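Local coordinates for protein pumilio homolog 23 (Arabidopsis thaliana, PDB 5WZJ) that binds RNA sequence-specifically through pumilio repeats, recognises an 18S rRNA sequence, and probably regulates translation and mRNA stability, at residues Ser287-Val290 with Glu291-Glu295; Phe325-Gln328 with Ala329-His333; Gly361-Ala364 with Ser365-Val369; Glu245-Leu248 with Glu249-Pro252. All blocks are in the same frame, centred on the assembly; numbering follows the deposited sequence.

Contact 1: residues Ser287-Val290 with Glu291-Glu295; sequences SHLV and EVILE. With nucleotides of chain B.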
loop_
_atom_site.group_PDB
_atom_site.type_symbol
_atom_site.label_atom_id
_atom_site.label_comp_id
_atom_site.label_asym_id
_atom_site.label_seq_id
_atom_site.Cartn_x
_atom_site.Cartn_y
_atom_site.Cartn_z
ATOM N N SER A 287 -13.988 9.781 2.105
ATOM C CA SER A 287 -12.714 10.143 1.484
ATOM C C SER A 287 -11.927 8.897 1.107
ATOM O O SER A 287 -11.397 8.805 -0.008
ATOM C CB SER A 287 -11.897 11.054 2.406
ATOM O OG SER A 287 -11.582 10.408 3.628
ATOM N N HIS A 288 -11.882 7.900 2.000
ATOM C CA HIS A 288 -11.227 6.638 1.642
ATOM C C HIS A 288 -11.884 5.991 0.426
ATOM O O HIS A 288 -11.197 5.424 -0.437
ATOM C CB HIS A 288 -11.256 5.666 2.822
ATOM C CG HIS A 288 -10.172 5.885 3.824
ATOM N ND1 HIS A 288 -10.379 6.543 5.019
ATOM C CD2 HIS A 288 -8.871 5.512 3.819
ATOM C CE1 HIS A 288 -9.252 6.555 5.712
ATOM N NE2 HIS A 288 -8.322 5.942 5.003
ATOM N N LEU A 289 -13.218 6.035 0.353
ATOM C CA LEU A 289 -13.912 5.455 -0.800
ATOM C C LEU A 289 -13.553 6.191 -2.092
ATOM O O LEU A 289 -13.309 5.565 -3.129
ATOM C CB LEU A 289 -15.430 5.493 -0.582
ATOM C CG LEU A 289 -16.325 4.875 -1.674
ATOM C CD1 LEU A 289 -15.850 3.471 -2.053
ATOM C CD2 LEU A 289 -17.764 4.801 -1.187
ATOM N N VAL A 290 -13.553 7.527 -2.059
ATOM C CA VAL A 290 -13.295 8.272 -3.291
ATOM C C VAL A 290 -11.838 8.102 -3.748
ATOM O O VAL A 290 -11.559 8.121 -4.954
ATOM C CB VAL A 290 -13.676 9.753 -3.114
ATOM C CG1 VAL A 290 -13.398 10.538 -4.403
ATOM C CG2 VAL A 290 -15.160 9.879 -2.734
ATOM N N GLU A 291 -10.897 7.927 -2.811
ATOM C CA GLU A 291 -9.531 7.563 -3.195
ATOM C C GLU A 291 -9.537 6.360 -4.124
ATOM O O GLU A 291 -8.859 6.350 -5.155
ATOM C CB GLU A 291 -8.677 7.232 -1.969
ATOM C CG GLU A 291 -8.274 8.396 -1.079
ATOM C CD GLU A 291 -7.381 7.901 0.043
ATOM O OE1 GLU A 291 -7.797 7.939 1.220
ATOM O OE2 GLU A 291 -6.281 7.404 -0.277
ATOM N N VAL A 292 -10.311 5.337 -3.772
ATOM C CA VAL A 292 -10.312 4.117 -4.568
ATOM C C VAL A 292 -11.034 4.341 -5.893
ATOM O O VAL A 292 -10.584 3.872 -6.944
ATOM C CB VAL A 292 -10.923 2.953 -3.767
ATOM C CG1 VAL A 292 -10.998 1.707 -4.643
ATOM C CG2 VAL A 292 -10.060 2.666 -2.532
ATOM N N ILE A 293 -12.149 5.077 -5.869
ATOM C CA ILE A 293 -12.839 5.430 -7.109
ATOM C C ILE A 293 -11.872 6.071 -8.101
ATOM O O ILE A 293 -11.828 5.707 -9.287
ATOM C CB ILE A 293 -14.034 6.353 -6.818
ATOM C CG1 ILE A 293 -15.158 5.561 -6.142
ATOM C CG2 ILE A 293 -14.537 6.981 -8.104
ATOM C CD1 ILE A 293 -16.273 6.439 -5.621
ATOM N N LEU A 294 -11.081 7.039 -7.628
ATOM C CA LEU A 294 -10.168 7.741 -8.528
ATOM C C LEU A 294 -9.058 6.828 -9.030
ATOM O O LEU A 294 -8.610 6.978 -10.172
ATOM C CB LEU A 294 -9.582 8.972 -7.831
ATOM C CG LEU A 294 -10.598 10.097 -7.585
ATOM C CD1 LEU A 294 -10.004 11.242 -6.769
ATOM C CD2 LEU A 294 -11.085 10.604 -8.929
ATOM N N GLU A 295 -8.626 5.866 -8.206
ATOM C CA GLU A 295 -7.589 4.927 -8.624
ATOM C C GLU A 295 -8.067 3.989 -9.722
ATOM O O GLU A 295 -7.269 3.578 -10.569
ATOM C CB GLU A 295 -7.103 4.098 -7.438
ATOM C CG GLU A 295 -6.174 4.877 -6.547
ATOM C CD GLU A 295 -6.003 4.251 -5.189
ATOM O OE1 GLU A 295 -6.105 2.998 -5.080
ATOM O OE2 GLU A 295 -5.773 5.034 -4.238
ATOM P P G B 7 -2.822 11.086 11.554
ATOM O OP1 G B 7 -2.979 11.676 12.903
ATOM O OP2 G B 7 -2.128 9.806 11.286
ATOM O "O5'" G B 7 -4.276 10.835 10.948
ATOM C "C5'" G B 7 -5.298 11.804 11.088
ATOM C "C4'" G B 7 -6.549 11.387 10.356
ATOM O "O4'" G B 7 -6.397 11.592 8.927
ATOM C "C3'" G B 7 -6.924 9.921 10.465
ATOM O "O3'" G B 7 -7.513 9.601 11.712
ATOM C "C2'" G B 7 -7.850 9.740 9.268
ATOM O "O2'" G B 7 -9.135 10.264 9.555
ATOM C "C1'" G B 7 -7.177 10.645 8.226
ATOM N N9 G B 7 -6.303 9.862 7.342
ATOM C C8 G B 7 -5.057 9.355 7.632
ATOM N N7 G B 7 -4.562 8.662 6.648
ATOM C C5 G B 7 -5.536 8.699 5.659
ATOM C C6 G B 7 -5.563 8.122 4.363
ATOM O O6 G B 7 -4.691 7.441 3.823
ATOM N N1 G B 7 -6.736 8.408 3.674
ATOM C C2 G B 7 -7.767 9.150 4.194
ATOM N N2 G B 7 -8.832 9.317 3.396
ATOM N N3 G B 7 -7.758 9.691 5.406
ATOM C C4 G B 7 -6.622 9.428 6.077
ATOM P P A B 8 -7.267 8.155 12.371
ATOM O OP1 A B 8 -8.004 8.129 13.657
ATOM O OP2 A B 8 -5.835 7.804 12.332
ATOM O "O5'" A B 8 -7.974 7.194 11.328
ATOM C "C5'" A B 8 -7.837 5.796 11.425
ATOM C "C4'" A B 8 -9.199 5.176 11.476
ATOM O "O4'" A B 8 -9.857 5.342 10.192
ATOM C "C3'" A B 8 -9.233 3.682 11.756
ATOM O "O3'" A B 8 -9.226 3.436 13.161
ATOM C "C2'" A B 8 -10.530 3.258 11.103
ATOM O "O2'" A B 8 -11.591 3.614 11.980
ATOM C "C1'" A B 8 -10.582 4.185 9.875
ATOM N N9 A B 8 -9.994 3.623 8.635
ATOM C C8 A B 8 -8.708 3.201 8.357
ATOM N N7 A B 8 -8.541 2.788 7.114
ATOM C C5 A B 8 -9.778 2.974 6.519
ATOM C C6 A B 8 -10.274 2.755 5.216
ATOM N N6 A B 8 -9.578 2.256 4.188
ATOM N N1 A B 8 -11.573 3.065 4.989
ATOM C C2 A B 8 -12.327 3.564 5.977
ATOM N N3 A B 8 -11.974 3.809 7.234
ATOM C C4 A B 8 -10.672 3.502 7.439
#
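Ser287 and Glu291 sit one helical turn apart, joined by the backbone bond from Glu291 N to Ser287 O (3.0 Å), and their side chains grip the same guanine. Glu291 OE1 takes two N-H groups from G7 of chain B, lying 2.7 Å from N1 and 2.8 Å from N2 of that base. Ser287 OG accepts a further bond from N2 of G7 at 3.0 Å, so both OE1 and OG hold the amino group; OG also bonds to Asp283 O. Glu291 reaches the base because its chain runs extended beyond CG (chi2 -177°), while its other oxygen, OE2, pairs with Arg181.

The His288 ring lies between two bases, with NE2 3.2 Å from N1 of G7 on one face and CD2 3.4 Å from N6 of A8 of chain B on the opposite face. A bond from ND1 to Asn284 O fixes the rotation of the ring. This serine-histidine-glutamate set is the familiar pumilio pattern for reading guanine, here in Pumilio repeat 5.

Apolar contacts run further along the helix: Val290 CG1 meets Leu294 CD1 at 4.2 Å, the two running alongside each other. Leu289 and Val292 rest on helix 227-239, Val290 and Leu294 on helix 323-332, and Ile293 and Leu294 on helix 299-310.

Contact 2: residues Phe325-Gln328 with Ala329-His333; sequences FVIQ and ALISH. With nucleotides of chain B.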
loop_
_atom_site.group_PDB
_atom_site.type_symbol
_atom_site.label_atom_id
_atom_site.label_comp_id
_atom_site.label_asym_id
_atom_site.label_seq_id
_atom_site.Cartn_x
_atom_site.Cartn_y
_atom_site.Cartn_z
ATOM N N PHE A 325 -5.970 13.317 1.088
ATOM C CA PHE A 325 -5.609 12.039 0.480
ATOM C C PHE A 325 -6.414 11.771 -0.785
ATOM O O PHE A 325 -5.918 11.100 -1.698
ATOM C CB PHE A 325 -5.784 10.910 1.489
ATOM C CG PHE A 325 -4.824 10.988 2.637
ATOM C CD1 PHE A 325 -3.525 10.506 2.505
ATOM C CD2 PHE A 325 -5.211 11.571 3.839
ATOM C CE1 PHE A 325 -2.630 10.581 3.558
ATOM C CE2 PHE A 325 -4.319 11.670 4.892
ATOM C CZ PHE A 325 -3.026 11.159 4.758
ATOM N N VAL A 326 -7.644 12.297 -0.867
ATOM C CA VAL A 326 -8.383 12.240 -2.124
ATOM C C VAL A 326 -7.674 13.063 -3.190
ATOM O O VAL A 326 -7.576 12.649 -4.353
ATOM C CB VAL A 326 -9.833 12.719 -1.934
ATOM C CG1 VAL A 326 -10.609 12.560 -3.244
ATOM C CG2 VAL A 326 -10.526 11.938 -0.817
ATOM N N ILE A 327 -7.178 14.243 -2.818
ATOM C CA ILE A 327 -6.456 15.062 -3.785
ATOM C C ILE A 327 -5.195 14.335 -4.246
ATOM O O ILE A 327 -4.840 14.368 -5.431
ATOM C CB ILE A 327 -6.150 16.446 -3.184
ATOM C CG1 ILE A 327 -7.453 17.173 -2.848
ATOM C CG2 ILE A 327 -5.315 17.292 -4.155
ATOM C CD1 ILE A 327 -8.458 17.215 -4.036
ATOM N N GLN A 328 -4.523 13.635 -3.328
ATOM C CA GLN A 328 -3.351 12.860 -3.719
ATOM C C GLN A 328 -3.706 11.808 -4.762
ATOM O O GLN A 328 -2.981 11.629 -5.750
ATOM C CB GLN A 328 -2.723 12.200 -2.497
ATOM C CG GLN A 328 -1.956 13.154 -1.579
ATOM C CD GLN A 328 -1.325 12.404 -0.421
ATOM O OE1 GLN A 328 -0.830 11.285 -0.595
ATOM N NE2 GLN A 328 -1.358 12.999 0.773
ATOM N N ALA A 329 -4.818 11.096 -4.553
ATOM C CA ALA A 329 -5.276 10.127 -5.548
ATOM C C ALA A 329 -5.664 10.820 -6.847
ATOM O O ALA A 329 -5.337 10.338 -7.937
ATOM C CB ALA A 329 -6.455 9.314 -4.990
ATOM N N LEU A 330 -6.364 11.951 -6.758
ATOM C CA LEU A 330 -6.740 12.675 -7.973
ATOM C C LEU A 330 -5.507 13.091 -8.771
ATOM O O LEU A 330 -5.433 12.873 -9.986
ATOM C CB LEU A 330 -7.568 13.906 -7.617
ATOM C CG LEU A 330 -8.005 14.780 -8.800
ATOM C CD1 LEU A 330 -9.267 14.235 -9.466
ATOM C CD2 LEU A 330 -8.254 16.177 -8.308
ATOM N N ILE A 331 -4.543 13.720 -8.101
ATOM C CA ILE A 331 -3.316 14.157 -8.765
ATOM C C ILE A 331 -2.632 12.978 -9.449
ATOM O O ILE A 331 -2.276 13.041 -10.635
ATOM C CB ILE A 331 -2.376 14.837 -7.752
ATOM C CG1 ILE A 331 -2.970 16.153 -7.239
ATOM C CG2 ILE A 331 -1.006 15.094 -8.386
ATOM C CD1 ILE A 331 -2.212 16.726 -6.045
ATOM N N SER A 332 -2.448 11.880 -8.708
ATOM C CA SER A 332 -1.659 10.748 -9.193
ATOM C C SER A 332 -2.251 10.130 -10.445
ATOM O O SER A 332 -1.531 9.475 -11.207
ATOM C CB SER A 332 -1.561 9.660 -8.118
ATOM O OG SER A 332 -1.019 10.178 -6.930
ATOM N N HIS A 333 -3.557 10.295 -10.664
ATOM C CA HIS A 333 -4.222 9.660 -11.793
ATOM C C HIS A 333 -4.678 10.654 -12.851
ATOM O O HIS A 333 -5.483 10.298 -13.716
ATOM C CB HIS A 333 -5.383 8.803 -11.284
ATOM C CG HIS A 333 -4.919 7.635 -10.480
ATOM N ND1 HIS A 333 -4.666 7.717 -9.128
ATOM C CD2 HIS A 333 -4.590 6.375 -10.850
ATOM C CE1 HIS A 333 -4.222 6.551 -8.693
ATOM N NE2 HIS A 333 -4.163 5.720 -9.718
ATOM P P G B 7 -2.822 11.086 11.554
ATOM O OP1 G B 7 -2.979 11.676 12.903
ATOM O OP2 G B 7 -2.128 9.806 11.286
ATOM O "O5'" G B 7 -4.276 10.835 10.948
ATOM C "C5'" G B 7 -5.298 11.804 11.088
ATOM C "C4'" G B 7 -6.549 11.387 10.356
ATOM O "O4'" G B 7 -6.397 11.592 8.927
ATOM C "C3'" G B 7 -6.924 9.921 10.465
ATOM O "O3'" G B 7 -7.513 9.601 11.712
ATOM C "C2'" G B 7 -7.850 9.740 9.268
ATOM O "O2'" G B 7 -9.135 10.264 9.555
ATOM C "C1'" G B 7 -7.177 10.645 8.226
ATOM N N9 G B 7 -6.303 9.862 7.342
ATOM C C8 G B 7 -5.057 9.355 7.632
ATOM N N7 G B 7 -4.562 8.662 6.648
ATOM C C5 G B 7 -5.536 8.699 5.659
ATOM C C6 G B 7 -5.563 8.122 4.363
ATOM O O6 G B 7 -4.691 7.441 3.823
ATOM N N1 G B 7 -6.736 8.408 3.674
ATOM C C2 G B 7 -7.767 9.150 4.194
ATOM N N2 G B 7 -8.832 9.317 3.396
ATOM N N3 G B 7 -7.758 9.691 5.406
ATOM C C4 G B 7 -6.622 9.428 6.077
ATOM P P U B 5 3.585 5.567 6.288
ATOM O OP1 U B 5 4.184 5.652 7.641
ATOM O OP2 U B 5 2.339 4.804 6.026
ATOM O "O5'" U B 5 3.361 7.048 5.745
ATOM C "C5'" U B 5 4.414 8.002 5.793
ATOM C "C4'" U B 5 3.882 9.409 5.699
ATOM O "O4'" U B 5 3.344 9.625 4.367
ATOM C "C3'" U B 5 2.751 9.731 6.670
ATOM O "O3'" U B 5 2.823 11.108 7.001
ATOM C "C2'" U B 5 1.504 9.484 5.821
ATOM O "O2'" U B 5 0.352 10.169 6.259
ATOM C "C1'" U B 5 1.972 9.974 4.454
ATOM N N1 U B 5 1.288 9.352 3.312
ATOM C C2 U B 5 0.721 10.206 2.386
ATOM O O2 U B 5 0.750 11.414 2.507
ATOM N N3 U B 5 0.106 9.599 1.321
ATOM C C4 U B 5 0.013 8.244 1.096
ATOM O O4 U B 5 -0.572 7.863 0.087
ATOM C C5 U B 5 0.631 7.418 2.089
ATOM C C6 U B 5 1.244 7.985 3.141
ATOM P P U B 6 3.192 11.592 8.482
ATOM O OP1 U B 6 3.793 12.941 8.335
ATOM O OP2 U B 6 3.927 10.530 9.192
ATOM O "O5'" U B 6 1.765 11.715 9.176
ATOM C "C5'" U B 6 1.477 12.700 10.157
ATOM C "C4'" U B 6 0.029 13.113 10.080
ATOM O "O4'" U B 6 -0.150 13.964 8.915
ATOM C "C3'" U B 6 -0.959 11.950 9.918
ATOM O "O3'" U B 6 -2.172 12.229 10.621
ATOM C "C2'" U B 6 -1.221 11.929 8.411
ATOM O "O2'" U B 6 -2.468 11.378 8.044
ATOM C "C1'" U B 6 -1.141 13.413 8.061
ATOM N N1 U B 6 -0.751 13.704 6.670
ATOM C C2 U B 6 -1.712 14.231 5.821
ATOM O O2 U B 6 -2.866 14.442 6.177
ATOM N N3 U B 6 -1.281 14.498 4.542
ATOM C C4 U B 6 -0.007 14.311 4.039
ATOM O O4 U B 6 0.241 14.607 2.864
ATOM C C5 U B 6 0.931 13.769 4.980
ATOM C C6 U B 6 0.538 13.484 6.230
#
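Ala329 N bonds back to Phe325 O at 3.1 Å in the RNA-facing helix of Pumilio repeat 6, one of the repeats that pack into the right-handed superhelix. The turn that Ala329 closes carries Phe325, whose ring lies with one face over the base of G7 of chain B, CE2 being 3.3 Å from C5 of G7. With CG anti to its carbonyl carbon (chi1 -67°), the ring reaches out over that base and turns its edge to U5 and U6 of chain B. Without the phenyl ring, as with an alanine here, G7 would probably lose the aromatic cover on this face, and a gap would open between that base and the two uridines.

Leu330 N follows with a bond to Val326 O, and Leu330 CD2 brushes Ile327 CD1. Ile331 packs harder: its CD1 comes 3.7 Å from Ile327 CG2, the two side chains crossing at a slant.

Ser332 N returns to Gln328 O, the backbone of the residue that reads U5. Gln328 OE1 accepts from U5 N3 at 2.7 Å in an almost straight bond (172°), while Gln328 NE2 gives one to U5 O2 at 3.2 Å; the amide thus meets a donor and an acceptor of one base edge.

His333 leaves the helical conformation, yet folds back. Its ND1 donates to Ala329 O at 3.0 Å, with that oxygen only 2° out of the imidazole plane.

Contact 3: residues Gly361-Ala364 with Ser365-Val369; sequences GVVA and SLIAV. With nucleotides of chain B.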
loop_
_atom_site.group_PDB
_atom_site.type_symbol
_atom_site.label_atom_id
_atom_site.label_comp_id
_atom_site.label_asym_id
_atom_site.label_seq_id
_atom_site.Cartn_x
_atom_site.Cartn_y
_atom_site.Cartn_z
ATOM N N GLY A 361 2.399 15.068 1.245
ATOM C CA GLY A 361 2.029 14.070 0.253
ATOM C C GLY A 361 1.332 14.666 -0.956
ATOM O O GLY A 361 1.453 14.145 -2.070
ATOM N N VAL A 362 0.599 15.763 -0.764
ATOM C CA VAL A 362 -0.003 16.450 -1.907
ATOM C C VAL A 362 1.092 16.990 -2.815
ATOM O O VAL A 362 1.046 16.834 -4.040
ATOM C CB VAL A 362 -0.941 17.580 -1.437
ATOM C CG1 VAL A 362 -1.512 18.330 -2.645
ATOM C CG2 VAL A 362 -2.059 17.030 -0.554
ATOM N N VAL A 363 2.096 17.637 -2.216
ATOM C CA VAL A 363 3.222 18.168 -2.981
ATOM C C VAL A 363 3.950 17.041 -3.700
ATOM O O VAL A 363 4.236 17.129 -4.899
ATOM C CB VAL A 363 4.170 18.956 -2.054
ATOM C CG1 VAL A 363 5.390 19.434 -2.828
ATOM C CG2 VAL A 363 3.442 20.141 -1.447
ATOM N N ALA A 364 4.255 15.960 -2.973
ATOM C CA ALA A 364 4.920 14.807 -3.577
ATOM C C ALA A 364 4.134 14.261 -4.763
ATOM O O ALA A 364 4.713 13.903 -5.791
ATOM C CB ALA A 364 5.106 13.705 -2.525
ATOM N N SER A 365 2.809 14.171 -4.633
ATOM C CA SER A 365 2.021 13.623 -5.730
ATOM C C SER A 365 2.096 14.515 -6.959
ATOM O O SER A 365 2.202 14.018 -8.084
ATOM C CB SER A 365 0.561 13.431 -5.295
ATOM O OG SER A 365 0.473 12.507 -4.221
ATOM N N LEU A 366 2.011 15.833 -6.772
ATOM C CA LEU A 366 2.024 16.729 -7.926
ATOM C C LEU A 366 3.371 16.684 -8.635
ATOM O O LEU A 366 3.433 16.606 -9.871
ATOM C CB LEU A 366 1.684 18.154 -7.490
ATOM C CG LEU A 366 1.396 19.129 -8.626
ATOM C CD1 LEU A 366 0.197 18.660 -9.449
ATOM C CD2 LEU A 366 1.170 20.553 -8.099
ATOM N N ILE A 367 4.456 16.695 -7.869
ATOM C CA ILE A 367 5.785 16.607 -8.465
ATOM C C ILE A 367 5.945 15.298 -9.231
ATOM O O ILE A 367 6.465 15.279 -10.354
ATOM C CB ILE A 367 6.860 16.765 -7.375
ATOM C CG1 ILE A 367 6.791 18.180 -6.780
ATOM C CG2 ILE A 367 8.237 16.472 -7.948
ATOM C CD1 ILE A 367 7.682 18.380 -5.584
ATOM N N ALA A 368 5.479 14.189 -8.653
ATOM C CA ALA A 368 5.661 12.893 -9.300
ATOM C C ALA A 368 4.882 12.802 -10.606
ATOM O O ALA A 368 5.365 12.219 -11.585
ATOM C CB ALA A 368 5.238 11.768 -8.354
ATOM N N VAL A 369 3.671 13.363 -10.645
ATOM C CA VAL A 369 2.869 13.247 -11.855
ATOM C C VAL A 369 3.343 14.206 -12.943
ATOM O O VAL A 369 3.110 13.938 -14.125
ATOM C CB VAL A 369 1.376 13.452 -11.549
ATOM C CG1 VAL A 369 1.032 14.935 -11.484
ATOM C CG2 VAL A 369 0.525 12.741 -12.591
ATOM P P U B 6 3.192 11.592 8.482
ATOM O OP1 U B 6 3.793 12.941 8.335
ATOM O OP2 U B 6 3.927 10.530 9.192
ATOM O "O5'" U B 6 1.765 11.715 9.176
ATOM C "C5'" U B 6 1.477 12.700 10.157
ATOM C "C4'" U B 6 0.029 13.113 10.080
ATOM O "O4'" U B 6 -0.150 13.964 8.915
ATOM C "C3'" U B 6 -0.959 11.950 9.918
ATOM O "O3'" U B 6 -2.172 12.229 10.621
ATOM C "C2'" U B 6 -1.221 11.929 8.411
ATOM O "O2'" U B 6 -2.468 11.378 8.044
ATOM C "C1'" U B 6 -1.141 13.413 8.061
ATOM N N1 U B 6 -0.751 13.704 6.670
ATOM C C2 U B 6 -1.712 14.231 5.821
ATOM O O2 U B 6 -2.866 14.442 6.177
ATOM N N3 U B 6 -1.281 14.498 4.542
ATOM C C4 U B 6 -0.007 14.311 4.039
ATOM O O4 U B 6 0.241 14.607 2.864
ATOM C C5 U B 6 0.931 13.769 4.980
ATOM C C6 U B 6 0.538 13.484 6.230
#
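With OG anti to its own carbonyl carbon (chi1 -62°), Ser365 swings its hydroxyl back along the helix to Gly361 O, where it donates a bond of 2.9 Å. The same oxygen also takes Ser365 N at 2.9 Å, and the two donors arrive from opposite faces of the carbonyl plane. Were the hydroxyl lost to an alanine here, Gly361 O would be likely to lose the donor on one face of its plane while keeping the amide bond.

Gly361 also meets the RNA through its amide: N donates to O4 of U6 of chain B at 2.7 Å, the bond bent to 135°. A beta carbon here would probably crowd that O4, so the glycine lets the base edge come up to the backbone. Val363 CG1 lies 3.7 Å from Ile367 CD1, one turn later, the two side chains parallel.

In the PUM-HD region, helix 360-373 packs Val362 and Ser365 against helix 323-332, Val363 and Leu366 against helix 351-356, and Ala364 and Ile367 against helix 427-436.

Contact 4: residues Glu245-Leu248 with Glu249-Pro252; sequences EQLL and EIIP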
loop_
_atom_site.group_PDB
_atom_site.type_symbol
_atom_site.label_atom_id
_atom_site.label_comp_id
_atom_site.label_asym_id
_atom_site.label_seq_id
_atom_site.Cartn_x
_atom_site.Cartn_y
_atom_site.Cartn_z
ATOM N N GLU A 245 -16.383 -1.804 -18.242
ATOM C CA GLU A 245 -17.833 -1.833 -18.409
ATOM C C GLU A 245 -18.554 -2.015 -17.077
ATOM O O GLU A 245 -19.663 -1.497 -16.905
ATOM C CB GLU A 245 -18.240 -2.929 -19.409
ATOM C CG GLU A 245 -18.311 -4.365 -18.868
ATOM C CD GLU A 245 -16.943 -5.032 -18.695
ATOM O OE1 GLU A 245 -15.898 -4.382 -18.930
ATOM O OE2 GLU A 245 -16.925 -6.225 -18.328
ATOM N N GLN A 246 -17.958 -2.748 -16.127
ATOM C CA GLN A 246 -18.560 -2.853 -14.803
ATOM C C GLN A 246 -18.313 -1.589 -13.976
ATOM O O GLN A 246 -19.212 -1.126 -13.264
ATOM C CB GLN A 246 -18.029 -4.095 -14.071
ATOM C CG GLN A 246 -18.298 -5.401 -14.814
ATOM C CD GLN A 246 -18.362 -6.600 -13.883
ATOM O OE1 GLN A 246 -19.253 -6.691 -13.038
ATOM N NE2 GLN A 246 -17.423 -7.533 -14.045
ATOM N N LEU A 247 -17.101 -1.029 -14.053
ATOM C CA LEU A 247 -16.794 0.194 -13.313
ATOM C C LEU A 247 -17.718 1.329 -13.718
ATOM O O LEU A 247 -18.174 2.098 -12.864
ATOM C CB LEU A 247 -15.336 0.598 -13.529
ATOM C CG LEU A 247 -14.318 -0.347 -12.885
ATOM C CD1 LEU A 247 -12.924 -0.010 -13.356
ATOM C CD2 LEU A 247 -14.423 -0.219 -11.378
ATOM N N LEU A 248 -18.014 1.444 -15.023
ATOM C CA LEU A 248 -18.924 2.476 -15.514
ATOM C C LEU A 248 -20.368 2.227 -15.099
ATOM O O LEU A 248 -21.177 3.156 -15.114
ATOM C CB LEU A 248 -18.820 2.588 -17.042
ATOM C CG LEU A 248 -17.451 3.089 -17.535
ATOM C CD1 LEU A 248 -17.265 2.821 -19.045
ATOM C CD2 LEU A 248 -17.279 4.582 -17.223
ATOM N N GLU A 249 -20.713 1.001 -14.720
ATOM C CA GLU A 249 -22.039 0.750 -14.174
ATOM C C GLU A 249 -22.078 0.967 -12.662
ATOM O O GLU A 249 -23.052 1.521 -12.147
ATOM C CB GLU A 249 -22.485 -0.684 -14.515
ATOM C CG GLU A 249 -24.005 -0.900 -14.563
ATOM C CD GLU A 249 -24.633 -0.452 -15.889
ATOM O OE1 GLU A 249 -23.930 0.156 -16.743
ATOM O OE2 GLU A 249 -25.837 -0.723 -16.079
ATOM N N ILE A 250 -21.037 0.552 -11.935
ATOM C CA ILE A 250 -21.134 0.538 -10.477
ATOM C C ILE A 250 -20.779 1.894 -9.869
ATOM O O ILE A 250 -21.366 2.301 -8.861
ATOM C CB ILE A 250 -20.274 -0.592 -9.876
ATOM C CG1 ILE A 250 -18.796 -0.388 -10.163
ATOM C CG2 ILE A 250 -20.736 -1.956 -10.373
ATOM C CD1 ILE A 250 -17.957 -1.591 -9.767
ATOM N N ILE A 251 -19.801 2.609 -10.427
ATOM C CA ILE A 251 -19.365 3.864 -9.807
ATOM C C ILE A 251 -20.483 4.915 -9.805
ATOM O O ILE A 251 -20.669 5.571 -8.768
ATOM C CB ILE A 251 -18.064 4.361 -10.448
ATOM C CG1 ILE A 251 -16.895 3.457 -10.047
ATOM C CG2 ILE A 251 -17.783 5.823 -10.047
ATOM C CD1 ILE A 251 -15.596 3.812 -10.766
ATOM N N PRO A 252 -21.247 5.105 -10.891
ATOM C CA PRO A 252 -22.388 6.046 -10.811
ATOM C C PRO A 252 -23.420 5.679 -9.757
ATOM O O PRO A 252 -24.033 6.583 -9.173
ATOM C CB PRO A 252 -22.995 5.991 -12.226
ATOM C CG PRO A 252 -21.881 5.547 -13.099
ATOM C CD PRO A 252 -21.022 4.637 -12.273
HETATM O O HOH W 1 -21.405 0.018 -18.321
#
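Glu245 and Glu249 share a water on an exposed stretch of the helix. It donates to Glu245 O at 2.7 Å and to Glu249 OE1 at 3.0 Å, tying a backbone carbonyl to the carboxylate one turn later. Glu249 can turn back to it because its chain bends at chi2 (81°).

Gln246 comes next, its carbonyl serving two amides. Ile250 N reaches Gln246 O at 2.8 Å, whereas Glu249 N, 3.0 Å from the same oxygen, approaches from above the carbonyl plane, well off the lone pairs. An i to i+3 bond, as in a 3-10 turn, is thus added to the alpha-helical i to i+4 bond. The side chain of Gln246 looks elsewhere, OE1 being bonded to Thr206.

This is helix 244-254, at the end of Pumilio repeat 4, and the nearest atom of residues 245-252 lies about 16 Å from the bound nucleic acid.

Leu247 is buried. Its CD2 lies 4.1 Å from Ile250 CD1 and 4.2 Å from Ile251 CD1, so one methyl group touches both isoleucines. With chi1 63°, Ile250 CG1 is tucked between its backbone N and carbonyl carbon, close against Gln246 O; the side chain also packs on helices 202-213 and 227-239. Leu247 O receives Ile251 N in a regular helical bond.

Leu248 turns its carbonyl to the ring of Pro252, with CD and CG each 3.2 Å from Leu248 O. The helix is kinked at Glu249 and Pro252; proline has no N-H to give Leu248 O.

In the fold
Contacts 1, 2 and 3 lie on neighbouring helices (284-296, 323-332, 360-373) along the RNA-binding surface. Between contacts 1 and 2 the centres are 9 Å apart, and the same spacing separates contacts 2 and 3, while contacts 1 and 3 do not touch. The RNA bridges them: G7 is read by contact 1 and covered by Phe325 of contact 2, U5 meets contact 2, and U6 lies between contacts 2 and 3. Protein joins them too, Val290 CG1 meeting Val326 CG1 at 3.6 Å and Ile331 CG2 meeting Ser365 O at 3.4 Å. Contact 4 stands away from the RNA and reaches contact 1 through Ile251 CG2 and Ile293 CG2, 4.0 Å apart.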